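Local coordinates for protein response regulator receiver (Brucella melitensis biovar Abortus, PDB 4G97) that is a two-component response regulator that, as in other PhyR proteins, probably uses its sigma-like domain to sequester an anti-sigma factor in the general stress response when phosphorylated, at residues Met143-Glu148 / Asp202-Ile207. Numbering follows the deposited sequence.
Sequences MIIEDE and DAVNEI
Met143 and Ile207 meet tip to tip, the methionine methyl CE lying 4.1 Å from CD1 of the isoleucine. The methionine runs straight out from the strand, with CG anti to the backbone N (chi1 176°) and the next torsion also extended, then bends at chi3 (36°), which turns CE off the line of the chain and toward the helix. Ile207 answers with its longer branch: CG1 lies anti to its own carbonyl carbon, and CD1 ends the reach. Two residues on in the strand, and three back in the helix, the approach changes. Ile145 extends CD1 from the strand to CG2 of Val204, 4.0 Å away, and the two side chains run slantwise to each other rather than end on. Met143 and Ile145 thus send their side chains from the same face of strand 141-145 to residues about one helical turn apart on helix 200-210. The strand lies inside the parallel sheet of the CheY-like receiver domain, where Ile145 and Val204 also rest on Ala190 of the neighbouring strand; Leu179 and Ala176 of helix 173-183 cover Met143 and Ile145, respectively. Beyond the strand, the backbone N-H of Glu148 donates a hydrogen bond to the anti lone pair of Glu146 OE1 (3.0 Å, 162°), while OE2 of Glu146 lies close to OD2 of Asp191, the predicted phosphorylation site. No hydrogen bond joins strand to helix here, and all four touching residues are buried; between these two segments the attraction is therefore apolar, van der Waals contact of methyl groups and exclusion of water, and it is one part of the packing of helix 200-210 on the sheet.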
# COMPACT_ATOMS: atom_id res chain seq x y z
N MET A 143 -4.98 -12.37 10.34
CA MET A 143 -6.34 -12.16 10.77
C MET A 143 -7.01 -11.16 9.80
O MET A 143 -6.40 -10.14 9.44
CB MET A 143 -6.35 -11.63 12.19
CG MET A 143 -7.72 -11.30 12.71
SD MET A 143 -7.78 -10.66 14.40
CE MET A 143 -6.33 -9.71 14.46
N ILE A 144 -8.27 -11.46 9.42
CA ILE A 144 -9.11 -10.61 8.58
C ILE A 144 -10.18 -9.97 9.45
O ILE A 144 -10.89 -10.69 10.14
CB ILE A 144 -9.75 -11.38 7.38
CG1 ILE A 144 -8.64 -11.96 6.45
CG2 ILE A 144 -10.74 -10.42 6.56
CD1 ILE A 144 -9.11 -12.93 5.38
N ILE A 145 -10.28 -8.64 9.45
CA ILE A 145 -11.35 -7.91 10.13
C ILE A 145 -12.22 -7.37 9.00
O ILE A 145 -11.86 -6.39 8.33
CB ILE A 145 -10.94 -6.80 11.13
CG1 ILE A 145 -9.92 -7.33 12.19
CG2 ILE A 145 -12.21 -6.29 11.83
CD1 ILE A 145 -9.21 -6.28 12.95
N GLU A 146 -13.33 -8.05 8.73
CA GLU A 146 -14.24 -7.72 7.63
C GLU A 146 -15.63 -8.29 7.90
O GLU A 146 -15.76 -9.50 8.08
CB GLU A 146 -13.66 -8.24 6.29
CG GLU A 146 -14.59 -8.11 5.09
CD GLU A 146 -14.92 -6.68 4.75
OE1 GLU A 146 -16.10 -6.28 4.89
OE2 GLU A 146 -13.97 -5.93 4.42
N ASP A 147 -16.66 -7.42 7.91
CA ASP A 147 -18.06 -7.82 8.16
C ASP A 147 -18.84 -8.33 6.93
O ASP A 147 -19.83 -9.02 7.11
CB ASP A 147 -18.85 -6.70 8.85
CG ASP A 147 -19.03 -5.44 8.02
OD1 ASP A 147 -18.19 -5.19 7.12
OD2 ASP A 147 -19.98 -4.68 8.29
N GLU A 148 -18.42 -7.95 5.71
CA GLU A 148 -19.08 -8.37 4.46
C GLU A 148 -18.58 -9.75 4.03
O GLU A 148 -17.43 -9.88 3.59
CB GLU A 148 -18.90 -7.34 3.32
CG GLU A 148 -19.97 -6.26 3.25
CD GLU A 148 -21.42 -6.70 3.28
OE1 GLU A 148 -21.81 -7.58 2.48
OE2 GLU A 148 -22.18 -6.16 4.13
N ASP A 202 -9.48 2.06 15.05
CA ASP A 202 -9.49 2.11 16.52
C ASP A 202 -9.33 0.71 17.09
O ASP A 202 -8.57 0.53 18.03
CB ASP A 202 -10.76 2.79 17.05
CG ASP A 202 -10.81 4.30 16.84
OD1 ASP A 202 -10.18 4.78 15.87
OD2 ASP A 202 -11.50 4.99 17.61
N ALA A 203 -10.01 -0.27 16.47
CA ALA A 203 -9.94 -1.70 16.80
C ALA A 203 -8.50 -2.19 16.62
O ALA A 203 -7.97 -2.86 17.50
CB ALA A 203 -10.88 -2.50 15.90
N VAL A 204 -7.85 -1.81 15.49
CA VAL A 204 -6.46 -2.19 15.22
C VAL A 204 -5.48 -1.51 16.19
O VAL A 204 -4.58 -2.18 16.71
CB VAL A 204 -6.07 -2.02 13.73
CG1 VAL A 204 -4.56 -2.04 13.52
CG2 VAL A 204 -6.73 -3.09 12.87
N ASN A 205 -5.67 -0.19 16.46
CA ASN A 205 -4.81 0.59 17.37
C ASN A 205 -4.61 -0.01 18.78
O ASN A 205 -3.53 0.15 19.35
CB ASN A 205 -5.22 2.06 17.41
CG ASN A 205 -4.74 2.84 16.20
OD1 ASN A 205 -3.67 2.57 15.63
ND2 ASN A 205 -5.50 3.85 15.80
N GLU A 206 -5.62 -0.75 19.28
CA GLU A 206 -5.57 -1.45 20.57
C GLU A 206 -4.58 -2.63 20.54
O GLU A 206 -3.89 -2.85 21.53
CB GLU A 206 -6.97 -1.92 20.99
CG GLU A 206 -7.91 -0.74 21.23
CD GLU A 206 -8.96 -0.89 22.32
OE1 GLU A 206 -9.03 -1.96 22.97
OE2 GLU A 206 -9.74 0.08 22.50
N ILE A 207 -4.49 -3.34 19.39
CA ILE A 207 -3.57 -4.46 19.14
C ILE A 207 -2.15 -3.91 19.06
O ILE A 207 -1.28 -4.37 19.79
CB ILE A 207 -4.00 -5.24 17.85
CG1 ILE A 207 -5.26 -6.10 18.10
CG2 ILE A 207 -2.84 -6.06 17.23
CD1 ILE A 207 -6.13 -6.37 16.87